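Local coordinates for protein HepC.19480.a.B1 (Helicobacter pylori, PDB 6MTZ) that is of unknown function but is probably a DHH/DHHA1-type phosphoesterase, a family that typically cleaves phosphodiester bonds with bound metal ions, at residues F291-D294 / N300-L303; G266-S271 / R342-Q347; C24-K29 / E149-M154. One frame throughout, in Å; residues are numbered along the deposited sequence.

Contact 1 of 3, residues F291-D294 / N300-L303; sequences FYID and NVSL
Leu303 and Ile293 form a non-hydrogen-bonded antiparallel pair, and the side chain of Leu303 carries most of the apolar contact between the two strands. Leu303 CB lies 3.9 Å from the carbonyl oxygen Tyr292 O. Leu303 CG comes 4.2 Å from Ile293 CG1. The torsion chi1 of -74° sets CG of Leu303 opposite its own carbonyl carbon, and from there CD2 reaches back to the other strand. Leu303 CD2 touches Phe291 CD2 at 3.8 Å, meeting the ring obliquely, and Ile293 CB at 3.9 Å. Leu303 runs alongside both Phe291 and Ile293 and points the same way as they do. On the same face, Ile293 slants across Val301, with CG1 to CG1 at 3.7 Å. Helix 311-318 covers this apolar face through Val311, Leu314 and Ser315.

Asp294 and Ser302 form the hydrogen-bonded pair. Asp294 N donates to Ser302 O at 3.0 Å, and Ser302 N returns a bond to Asp294 O at 2.9 Å. Both bonds are nearly straight, at 169° and 170°. The side chains of this pair lie on the other face of the sheet. There the buried carboxylate of Asp294 is held by Ser269 OG and by the backbone N of Met272 and Gly273. The arrangement is a beta hairpin, made of strands 291-295 and 300-305 in the mixed sheet of the C-terminal, probably DHHA1-like, domain.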
ATOM      1  N   PHE A 291     -21.517   3.550  16.072  1.00 37.10           N
ATOM      2  CA  PHE A 291     -20.589   4.628  15.784  1.00 34.20           C
ATOM      3  C   PHE A 291     -19.442   4.099  14.951  1.00 32.42           C
ATOM      4  O   PHE A 291     -19.244   2.892  14.794  1.00 39.66           O
ATOM      5  CB  PHE A 291     -20.076   5.301  17.062  1.00 33.93           C
ATOM      6  CG  PHE A 291     -19.267   4.404  17.945  1.00 38.58           C
ATOM      7  CD1 PHE A 291     -19.891   3.504  18.804  1.00 36.02           C
ATOM      8  CD2 PHE A 291     -17.876   4.474  17.935  1.00 33.90           C
ATOM      9  CE1 PHE A 291     -19.145   2.677  19.641  1.00 37.61           C
ATOM     10  CE2 PHE A 291     -17.111   3.649  18.759  1.00 38.36           C
ATOM     11  CZ  PHE A 291     -17.743   2.747  19.616  1.00 40.64           C
ATOM     12  N   TYR A 292     -18.694   5.041  14.405  1.00 39.94           N
ATOM     13  CA  TYR A 292     -17.512   4.766  13.620  1.00 34.42           C
ATOM     14  C   TYR A 292     -16.372   5.526  14.270  1.00 38.37           C
ATOM     15  O   TYR A 292     -16.557   6.660  14.721  1.00 33.74           O
ATOM     16  CB  TYR A 292     -17.722   5.193  12.153  1.00 32.81           C
ATOM     17  CG  TYR A 292     -16.634   4.732  11.217  1.00 31.44           C
ATOM     18  CD1 TYR A 292     -15.417   5.391  11.167  1.00 38.36           C
ATOM     19  CD2 TYR A 292     -16.820   3.633  10.387  1.00 33.35           C
ATOM     20  CE1 TYR A 292     -14.410   4.970  10.325  1.00 36.94           C
ATOM     21  CE2 TYR A 292     -15.818   3.202   9.543  1.00 34.08           C
ATOM     22  CZ  TYR A 292     -14.614   3.881   9.517  1.00 35.79           C
ATOM     23  OH  TYR A 292     -13.601   3.474   8.689  1.00 28.88           O
ATOM     24  N   ILE A 293     -15.205   4.891  14.361  1.00 30.61           N
ATOM     25  CA  ILE A 293     -14.056   5.523  14.993  1.00 26.79           C
ATOM     26  C   ILE A 293     -12.819   5.224  14.155  1.00 35.36           C
ATOM     27  O   ILE A 293     -12.570   4.072  13.788  1.00 33.89           O
ATOM     28  CB  ILE A 293     -13.894   5.063  16.456  1.00 28.73           C
ATOM     29  CG1 ILE A 293     -12.649   5.684  17.094  1.00 35.85           C
ATOM     30  CG2 ILE A 293     -13.873   3.528  16.570  1.00 27.19           C
ATOM     31  CD1 ILE A 293     -12.552   5.440  18.593  1.00 32.32           C
ATOM     32  N   ASP A 294     -12.080   6.273  13.804  1.00 25.38           N
ATOM     33  CA  ASP A 294     -10.811   6.164  13.099  1.00 33.79           C
ATOM     34  C   ASP A 294      -9.720   6.806  13.945  1.00 35.79           C
ATOM     35  O   ASP A 294      -9.925   7.872  14.537  1.00 36.70           O
ATOM     36  CB  ASP A 294     -10.878   6.837  11.719  1.00 27.61           C
ATOM     37  CG  ASP A 294      -9.607   6.660  10.912  1.00 30.23           C
ATOM     38  OD1 ASP A 294      -9.375   5.554  10.369  1.00 31.79           O
ATOM     39  OD2 ASP A 294      -8.844   7.638  10.811  1.00 37.21           O
ATOM     40  N   ASN A 300      -4.621  10.750  17.210  1.00 33.98           N
ATOM     41  CA  ASN A 300      -5.807  11.579  17.062  1.00 40.86           C
ATOM     42  C   ASN A 300      -6.977  10.737  16.569  1.00 36.91           C
ATOM     43  O   ASN A 300      -6.807   9.814  15.769  1.00 38.43           O
ATOM     44  CB  ASN A 300      -5.545  12.738  16.103  1.00 51.13           C
ATOM     45  CG  ASN A 300      -4.628  13.782  16.699  1.00 64.86           C
ATOM     46  OD1 ASN A 300      -3.535  14.034  16.185  1.00 67.23           O
ATOM     47  ND2 ASN A 300      -5.064  14.396  17.793  1.00 63.29           N
ATOM     48  N   VAL A 301      -8.172  11.067  17.056  1.00 32.19           N
ATOM     49  CA  VAL A 301      -9.362  10.239  16.888  1.00 37.96           C
ATOM     50  C   VAL A 301     -10.450  11.058  16.208  1.00 30.71           C
ATOM     51  O   VAL A 301     -10.674  12.219  16.561  1.00 36.17           O
ATOM     52  CB  VAL A 301      -9.867   9.702  18.246  1.00 43.12           C
ATOM     53  CG1 VAL A 301     -11.154   8.888  18.063  1.00 48.51           C
ATOM     54  CG2 VAL A 301      -8.793   8.867  18.918  1.00 49.07           C
ATOM     55  N   SER A 302     -11.136  10.444  15.246  1.00 35.10           N
ATOM     56  CA  SER A 302     -12.345  10.990  14.638  1.00 38.28           C
ATOM     57  C   SER A 302     -13.498  10.036  14.899  1.00 35.13           C
ATOM     58  O   SER A 302     -13.374   8.830  14.654  1.00 33.31           O
ATOM     59  CB  SER A 302     -12.172  11.192  13.129  1.00 39.87           C
ATOM     60  OG  SER A 302     -11.114  12.091  12.856  1.00 53.93           O
ATOM     61  N   LEU A 303     -14.615  10.567  15.391  1.00 30.17           N
ATOM     62  CA  LEU A 303     -15.794   9.759  15.664  1.00 39.89           C
ATOM     63  C   LEU A 303     -16.981  10.308  14.892  1.00 42.40           C
ATOM     64  O   LEU A 303     -17.127  11.522  14.732  1.00 44.80           O
ATOM     65  CB  LEU A 303     -16.115   9.709  17.168  1.00 52.18           C
ATOM     66  CG  LEU A 303     -15.189   8.846  18.040  1.00 57.00           C
ATOM     67  CD1 LEU A 303     -14.615   9.683  19.157  1.00 63.84           C
ATOM     68  CD2 LEU A 303     -15.914   7.622  18.613  1.00 58.55           C
TER

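Contact 2 of 3, residues G266-S271 / R342-Q347; sequences GFLSYS and RDIKEQ
Ile344 lays its tip on the ring of Tyr270, where helix 341-353 packs against one face of the mixed sheet in the C-terminal alpha/beta domain. CD1 of Ile344 sits 3.6 Å from the centroid of the Tyr270 ring and 8° off the ring normal. This is a CH-pi contact over the middle of the face. Ile344 CG2 reaches the ring near its root, 3.8 Å from Tyr270 CD1. The two side chains cross at about a right angle. Tyr270 has CG anti to the backbone N (chi1 -178°), which brings one ring face to Ile344.

Two residues earlier on the strand, Leu268 CD2 packs on the helix backbone, 3.7 Å from Lys345 CA. Leu268 CD2 is also 4.1 Å from Lys345 CB. The extended lysine then runs away from the strand, and its NZ bonds to Asp256 O.

Further partners surround these groups. Phe187 meets the Tyr270 ring edge-to-face. Leu268 also rests on Ile293 and Val295 of the neighbouring strand, and its carbonyl oxygen is bonded to Tyr341 OH. Within the helix itself, a separate side-chain bond spans one turn: Gln347 NE2 donates to Asp343 O at 3.2 Å, from above the carbonyl plane.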
ATOM      1  N   GLY A 266     -19.130  -0.131  17.810  1.00 34.71           N
ATOM      2  CA  GLY A 266     -18.483   0.704  16.824  1.00 32.73           C
ATOM      3  C   GLY A 266     -17.545  -0.091  15.948  1.00 34.43           C
ATOM      4  O   GLY A 266     -17.179  -1.231  16.245  1.00 38.39           O
ATOM      5  N   PHE A 267     -17.138   0.538  14.844  1.00 30.54           N
ATOM      6  CA  PHE A 267     -16.207  -0.032  13.882  1.00 32.87           C
ATOM      7  C   PHE A 267     -14.965   0.845  13.877  1.00 35.10           C
ATOM      8  O   PHE A 267     -15.068   2.064  13.689  1.00 37.17           O
ATOM      9  CB  PHE A 267     -16.839  -0.102  12.487  1.00 30.33           C
ATOM     10  CG  PHE A 267     -15.959  -0.738  11.430  1.00 36.98           C
ATOM     11  CD1 PHE A 267     -14.835  -0.083  10.938  1.00 28.39           C
ATOM     12  CD2 PHE A 267     -16.293  -1.969  10.885  1.00 33.91           C
ATOM     13  CE1 PHE A 267     -14.050  -0.656   9.966  1.00 30.97           C
ATOM     14  CE2 PHE A 267     -15.509  -2.547   9.900  1.00 36.89           C
ATOM     15  CZ  PHE A 267     -14.387  -1.885   9.439  1.00 34.27           C
ATOM     16  N   LEU A 268     -13.802   0.225  14.062  1.00 33.93           N
ATOM     17  CA  LEU A 268     -12.535   0.933  14.210  1.00 26.75           C
ATOM     18  C   LEU A 268     -11.679   0.738  12.965  1.00 29.51           C
ATOM     19  O   LEU A 268     -11.339  -0.399  12.609  1.00 31.50           O
ATOM     20  CB  LEU A 268     -11.785   0.442  15.448  1.00 26.46           C
ATOM     21  CG  LEU A 268     -10.318   0.861  15.459  1.00 25.49           C
ATOM     22  CD1 LEU A 268     -10.206   2.330  15.752  1.00 27.15           C
ATOM     23  CD2 LEU A 268      -9.557   0.050  16.488  1.00 36.42           C
ATOM     24  N   SER A 269     -11.328   1.841  12.314  1.00 27.39           N
ATOM     25  CA  SER A 269     -10.373   1.839  11.216  1.00 30.29           C
ATOM     26  C   SER A 269      -9.133   2.624  11.638  1.00 32.88           C
ATOM     27  O   SER A 269      -9.097   3.227  12.715  1.00 28.47           O
ATOM     28  CB  SER A 269     -10.999   2.427   9.951  1.00 24.70           C
ATOM     29  OG  SER A 269     -11.163   3.826  10.072  1.00 29.44           O
ATOM     30  N   TYR A 270      -8.120   2.645  10.763  1.00 30.21           N
ATOM     31  CA  TYR A 270      -6.824   3.237  11.092  1.00 30.01           C
ATOM     32  C   TYR A 270      -6.238   3.942   9.885  1.00 30.43           C
ATOM     33  O   TYR A 270      -6.153   3.344   8.810  1.00 30.98           O
ATOM     34  CB  TYR A 270      -5.841   2.174  11.565  1.00 30.01           C
ATOM     35  CG  TYR A 270      -4.476   2.682  11.970  1.00 33.73           C
ATOM     36  CD1 TYR A 270      -4.312   3.429  13.130  1.00 32.03           C
ATOM     37  CD2 TYR A 270      -3.339   2.356  11.229  1.00 37.92           C
ATOM     38  CE1 TYR A 270      -3.071   3.870  13.537  1.00 28.92           C
ATOM     39  CE2 TYR A 270      -2.069   2.795  11.631  1.00 36.15           C
ATOM     40  CZ  TYR A 270      -1.946   3.554  12.784  1.00 41.70           C
ATOM     41  OH  TYR A 270      -0.705   3.996  13.202  1.00 39.28           O
ATOM     42  N   SER A 271      -5.833   5.201  10.076  1.00 25.03           N
ATOM     43  CA  SER A 271      -5.217   6.088   9.081  1.00 24.45           C
ATOM     44  C   SER A 271      -6.172   6.552   7.985  1.00 27.48           C
ATOM     45  O   SER A 271      -5.718   7.133   6.989  1.00 32.77           O
ATOM     46  CB  SER A 271      -3.980   5.457   8.425  1.00 26.99           C
ATOM     47  OG  SER A 271      -4.346   4.508   7.424  1.00 31.13           O
ATOM     48  N   ARG A 342      -4.022  -5.377  14.938  1.00 35.17           N
ATOM     49  CA  ARG A 342      -4.432  -5.867  16.253  1.00 38.72           C
ATOM     50  C   ARG A 342      -3.828  -5.016  17.372  1.00 43.31           C
ATOM     51  O   ARG A 342      -4.496  -4.730  18.376  1.00 36.22           O
ATOM     52  CB  ARG A 342      -4.048  -7.340  16.418  1.00 35.05           C
ATOM     53  N   ASP A 343      -2.569  -4.592  17.208  1.00 43.78           N
ATOM     54  CA  ASP A 343      -1.923  -3.734  18.203  1.00 42.68           C
ATOM     55  C   ASP A 343      -2.691  -2.435  18.407  1.00 38.86           C
ATOM     56  O   ASP A 343      -2.833  -1.951  19.536  1.00 39.67           O
ATOM     57  CB  ASP A 343      -0.493  -3.419  17.778  1.00 44.63           C
ATOM     58  CG  ASP A 343       0.435  -4.598  17.936  1.00 47.86           C
ATOM     59  OD1 ASP A 343       0.098  -5.535  18.690  1.00 50.71           O
ATOM     60  OD2 ASP A 343       1.513  -4.576  17.309  1.00 54.45           O
ATOM     61  N   ILE A 344      -3.176  -1.850  17.320  1.00 28.94           N
ATOM     62  CA  ILE A 344      -3.927  -0.603  17.417  1.00 39.00           C
ATOM     63  C   ILE A 344      -5.258  -0.844  18.110  1.00 36.03           C
ATOM     64  O   ILE A 344      -5.667  -0.075  18.994  1.00 40.72           O
ATOM     65  CB  ILE A 344      -4.096   0.001  16.007  1.00 36.95           C
ATOM     66  CG1 ILE A 344      -2.770   0.635  15.560  1.00 44.97           C
ATOM     67  CG2 ILE A 344      -5.214   1.035  15.976  1.00 33.22           C
ATOM     68  CD1 ILE A 344      -2.289   0.204  14.208  1.00 46.92           C
ATOM     69  N   LYS A 345      -5.926  -1.942  17.759  1.00 30.82           N
ATOM     70  CA  LYS A 345      -7.247  -2.231  18.306  1.00 36.33           C
ATOM     71  C   LYS A 345      -7.189  -2.469  19.805  1.00 40.31           C
ATOM     72  O   LYS A 345      -8.050  -1.987  20.549  1.00 36.88           O
ATOM     73  CB  LYS A 345      -7.835  -3.444  17.600  1.00 35.03           C
ATOM     74  CG  LYS A 345      -9.251  -3.784  18.025  1.00 35.28           C
ATOM     75  CD  LYS A 345      -9.662  -5.121  17.427  1.00 41.70           C
ATOM     76  CE  LYS A 345     -11.102  -5.455  17.767  1.00 48.15           C
ATOM     77  NZ  LYS A 345     -11.491  -6.792  17.247  1.00 44.17           N
ATOM     78  N   GLU A 346      -6.177  -3.215  20.266  1.00 34.03           N
ATOM     79  CA  GLU A 346      -6.014  -3.464  21.693  1.00 35.33           C
ATOM     80  C   GLU A 346      -5.956  -2.159  22.479  1.00 37.43           C
ATOM     81  O   GLU A 346      -6.470  -2.079  23.598  1.00 39.95           O
ATOM     82  CB  GLU A 346      -4.752  -4.294  21.940  1.00 42.72           C
ATOM     83  CG  GLU A 346      -4.793  -5.709  21.380  1.00 54.68           C
ATOM     84  CD  GLU A 346      -3.498  -6.474  21.630  1.00 61.55           C
ATOM     85  OE1 GLU A 346      -2.673  -5.995  22.433  1.00 67.25           O
ATOM     86  OE2 GLU A 346      -3.307  -7.553  21.029  1.00 64.08           O
ATOM     87  N   GLN A 347      -5.346  -1.121  21.904  1.00 33.05           N
ATOM     88  CA  GLN A 347      -5.260   0.155  22.610  1.00 41.98           C
ATOM     89  C   GLN A 347      -6.638   0.798  22.776  1.00 32.65           C
ATOM     90  O   GLN A 347      -6.960   1.324  23.849  1.00 34.48           O
ATOM     91  CB  GLN A 347      -4.289   1.078  21.880  1.00 31.90           C
ATOM     92  CG  GLN A 347      -2.853   0.638  22.077  1.00 36.26           C
ATOM     93  CD  GLN A 347      -1.869   1.433  21.251  1.00 39.88           C
ATOM     94  OE1 GLN A 347      -1.327   2.439  21.707  1.00 45.40           O
ATOM     95  NE2 GLN A 347      -1.619   0.977  20.032  1.00 36.64           N
TER

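Contact 3 of 3, residues C24-K29 / E149-M154; sequences CQLVSK and EPLVEM. With EDO (1,2-ethanediol), chain C.
Like meets like between these helices: Val27 touches Val152, and Leu26 touches Leu151, with no hydrogen bond across. Helix 19-29 is the crossover helix of a beta-alpha-beta unit between the parallel strands 10-15 and 35-39. Helix 145-159 packs against it.

The contact is small, burying 124 Å² in all. Val27 CG2 and Val152 CG2 meet methyl to methyl at 3.7 Å, and the two side chains cross at about a right angle. In both valines CG1 stands anti to the backbone N (chi1 164° in Val27, 166° in Val152). The touching methyl, CG2, lies anti to the carbonyl carbon. The leucine pair is looser, with Leu26 CD1 to Leu151 CD1 at 4.3 Å.

Leu148, earlier on helix 145-159, touches both Leu26 and Val27. Thr126 of helix 125-136 meets Val27, and Leu201 of helix 190-203 meets Leu26. Helix 145-159 is kinked at Pro150, whose N has no bond to the preceding turn.

An ethanediol, probably a crystallisation additive, lies on the other methyl of Val152, with its C2 at 3.6 Å from CG1. It bonds to Glu131 OE1. Glu153 OE1, also salt-bridged to Lys127, accepts a hydrogen bond from the diol O1 at 2.8 Å.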
ATOM      1  N   CYS A  24       8.119  -1.722  -9.957  1.00 31.02           N
ATOM      2  CA  CYS A  24       8.881  -2.945  -9.703  1.00 22.16           C
ATOM      3  C   CYS A  24       7.951  -4.142  -9.604  1.00 19.00           C
ATOM      4  O   CYS A  24       8.269  -5.232 -10.081  1.00 23.29           O
ATOM      5  CB  CYS A  24       9.702  -2.808  -8.413  1.00 18.48           C
ATOM      6  SG  CYS A  24      11.073  -1.650  -8.560  1.00 26.68           S
ATOM      7  N   GLN A  25       6.792  -3.954  -8.980  1.00 17.02           N
ATOM      8  CA  GLN A  25       5.879  -5.060  -8.738  1.00 19.94           C
ATOM      9  C   GLN A  25       4.982  -5.355  -9.930  1.00 29.52           C
ATOM     10  O   GLN A  25       4.568  -6.506 -10.107  1.00 27.58           O
ATOM     11  CB  GLN A  25       5.044  -4.759  -7.500  1.00 22.88           C
ATOM     12  CG  GLN A  25       5.906  -4.753  -6.251  1.00 27.85           C
ATOM     13  CD  GLN A  25       5.171  -4.273  -5.028  1.00 32.22           C
ATOM     14  OE1 GLN A  25       4.341  -3.364  -5.097  1.00 27.23           O
ATOM     15  NE2 GLN A  25       5.483  -4.875  -3.890  1.00 24.18           N
ATOM     16  N   LEU A  26       4.669  -4.348 -10.755  1.00 24.64           N
ATOM     17  CA  LEU A  26       4.108  -4.650 -12.069  1.00 34.95           C
ATOM     18  C   LEU A  26       5.051  -5.559 -12.836  1.00 25.70           C
ATOM     19  O   LEU A  26       4.627  -6.552 -13.445  1.00 28.20           O
ATOM     20  CB  LEU A  26       3.850  -3.363 -12.858  1.00 29.13           C
ATOM     21  CG  LEU A  26       3.192  -3.495 -14.243  1.00 29.79           C
ATOM     22  CD1 LEU A  26       2.427  -2.233 -14.583  1.00 31.25           C
ATOM     23  CD2 LEU A  26       4.200  -3.755 -15.348  1.00 28.62           C
ATOM     24  N   VAL A  27       6.342  -5.239 -12.802  1.00 25.94           N
ATOM     25  CA  VAL A  27       7.312  -6.024 -13.552  1.00 24.28           C
ATOM     26  C   VAL A  27       7.377  -7.436 -12.998  1.00 24.37           C
ATOM     27  O   VAL A  27       7.267  -8.415 -13.745  1.00 21.11           O
ATOM     28  CB  VAL A  27       8.687  -5.336 -13.525  1.00 23.41           C
ATOM     29  CG1 VAL A  27       9.785  -6.322 -13.952  1.00 19.52           C
ATOM     30  CG2 VAL A  27       8.683  -4.091 -14.429  1.00 17.34           C
ATOM     31  N   SER A  28       7.515  -7.570 -11.672  1.00 26.79           N
ATOM     32  CA  SER A  28       7.693  -8.901 -11.099  1.00 27.38           C
ATOM     33  C   SER A  28       6.467  -9.768 -11.308  1.00 29.13           C
ATOM     34  O   SER A  28       6.601 -10.985 -11.462  1.00 22.49           O
ATOM     35  CB  SER A  28       8.028  -8.830  -9.610  1.00 26.44           C
ATOM     36  OG  SER A  28       6.944  -8.338  -8.851  1.00 24.02           O
ATOM     37  N   LYS A  29       5.262  -9.173 -11.300  1.00 23.50           N
ATOM     38  CA  LYS A  29       4.062  -9.980 -11.562  1.00 26.72           C
ATOM     39  C   LYS A  29       4.014 -10.488 -13.000  1.00 28.79           C
ATOM     40  O   LYS A  29       3.261 -11.423 -13.295  1.00 32.24           O
ATOM     41  CB  LYS A  29       2.787  -9.186 -11.257  1.00 27.53           C
ATOM     42  CG  LYS A  29       2.455  -9.111  -9.772  1.00 33.75           C
ATOM     43  CD  LYS A  29       1.680  -7.858  -9.430  1.00 34.56           C
ATOM     44  CE  LYS A  29       0.215  -8.158  -9.320  1.00 42.87           C
ATOM     45  NZ  LYS A  29      -0.028  -8.966  -8.119  1.00 64.61           N
ATOM     46  N   GLU A 149       8.755  -3.274 -21.905  1.00 27.26           N
ATOM     47  CA  GLU A 149      10.061  -2.615 -21.924  1.00 22.31           C
ATOM     48  C   GLU A 149       9.927  -1.106 -22.123  1.00 24.31           C
ATOM     49  O   GLU A 149      10.640  -0.348 -21.454  1.00 30.16           O
ATOM     50  CB  GLU A 149      10.984  -3.238 -22.979  1.00 20.75           C
ATOM     51  CG  GLU A 149      11.461  -4.626 -22.556  1.00 34.65           C
ATOM     52  CD  GLU A 149      12.441  -5.258 -23.528  1.00 39.59           C
ATOM     53  OE1 GLU A 149      12.775  -4.623 -24.549  1.00 46.99           O
ATOM     54  OE2 GLU A 149      12.878  -6.399 -23.267  1.00 34.07           O
ATOM     55  N   PRO A 150       9.040  -0.616 -22.998  1.00 24.23           N
ATOM     56  CA  PRO A 150       8.811   0.839 -23.032  1.00 26.51           C
ATOM     57  C   PRO A 150       8.331   1.404 -21.703  1.00 25.84           C
ATOM     58  O   PRO A 150       8.767   2.489 -21.291  1.00 26.68           O
ATOM     59  CB  PRO A 150       7.751   0.986 -24.129  1.00 26.34           C
ATOM     60  CG  PRO A 150       8.085  -0.124 -25.062  1.00 33.61           C
ATOM     61  CD  PRO A 150       8.382  -1.276 -24.137  1.00 28.53           C
ATOM     62  N   LEU A 151       7.436   0.697 -21.020  1.00 25.58           N
ATOM     63  CA  LEU A 151       6.977   1.166 -19.716  1.00 24.76           C
ATOM     64  C   LEU A 151       8.135   1.245 -18.730  1.00 23.39           C
ATOM     65  O   LEU A 151       8.256   2.220 -17.976  1.00 26.58           O
ATOM     66  CB  LEU A 151       5.863   0.256 -19.192  1.00 27.69           C
ATOM     67  CG  LEU A 151       5.047   0.716 -17.967  1.00 33.72           C
ATOM     68  CD1 LEU A 151       3.688   0.056 -17.960  1.00 32.21           C
ATOM     69  CD2 LEU A 151       5.754   0.384 -16.665  1.00 34.75           C
ATOM     70  N   VAL A 152       9.003   0.230 -18.728  1.00 24.27           N
ATOM     71  CA  VAL A 152      10.162   0.248 -17.843  1.00 19.57           C
ATOM     72  C   VAL A 152      11.044   1.447 -18.151  1.00 24.66           C
ATOM     73  O   VAL A 152      11.448   2.190 -17.248  1.00 24.92           O
ATOM     74  CB  VAL A 152      10.936  -1.075 -17.958  1.00 27.80           C
ATOM     75  CG1 VAL A 152      12.312  -0.935 -17.316  1.00 22.64           C
ATOM     76  CG2 VAL A 152      10.137  -2.185 -17.299  1.00 31.26           C
ATOM     77  N   GLU A 153      11.341   1.661 -19.436  1.00 23.51           N
ATOM     78  CA  GLU A 153      12.213   2.760 -19.826  1.00 24.68           C
ATOM     79  C   GLU A 153      11.600   4.112 -19.458  1.00 28.11           C
ATOM     80  O   GLU A 153      12.311   5.036 -19.033  1.00 26.51           O
ATOM     81  CB  GLU A 153      12.512   2.675 -21.325  1.00 23.95           C
ATOM     82  CG  GLU A 153      13.618   3.634 -21.783  1.00 36.94           C
ATOM     83  CD  GLU A 153      15.002   3.294 -21.199  1.00 41.97           C
ATOM     84  OE1 GLU A 153      15.211   2.161 -20.694  1.00 30.69           O
ATOM     85  OE2 GLU A 153      15.889   4.175 -21.248  1.00 35.92           O
ATOM     86  N   MET A 154      10.278   4.238 -19.602  1.00 28.87           N
ATOM     87  CA  MET A 154       9.584   5.464 -19.211  1.00 23.87           C
ATOM     88  C   MET A 154       9.793   5.759 -17.732  1.00 27.57           C
ATOM     89  O   MET A 154      10.181   6.871 -17.354  1.00 23.89           O
ATOM     90  CB  MET A 154       8.086   5.339 -19.517  1.00 18.60           C
ATOM     91  CG  MET A 154       7.222   6.406 -18.787  1.00 18.52           C
ATOM     92  SD  MET A 154       5.472   5.973 -18.605  1.00 29.96           S
ATOM     93  CE  MET A 154       5.493   4.936 -17.139  1.00 20.34           C
TER
HETATM   94  C1  EDO C 601      13.744  -1.582 -21.024  1.00 51.55           C
HETATM   95  O1  EDO C 601      14.275  -0.368 -21.571  1.00 54.42           O
HETATM   96  C2  EDO C 601      14.593  -2.035 -19.836  1.00 54.57           C
HETATM   97  O2  EDO C 601      15.507  -3.070 -20.217  1.00 48.44           O

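Contact 3 comes first along the chain and lies in the N-terminal part, on helices around the five-stranded parallel sheet. Contacts 1 and 2 lie in the C-terminal part and share the mixed sheet. Contact 1 is nested within the loop that contact 2 closes. Their centres are 10 Å apart, and strands 264-270 and 291-295 are neighbours. The two contacts touch through Ser269, whose OG is probably hydrogen-bonded to Tyr292 OH as well. Contact 3 is centred 39 Å from contact 1 and 36 Å from contact 2, across the chain's centre. This two-part layout is consistent with the DHH and DHHA1 domains of related phosphoesterases.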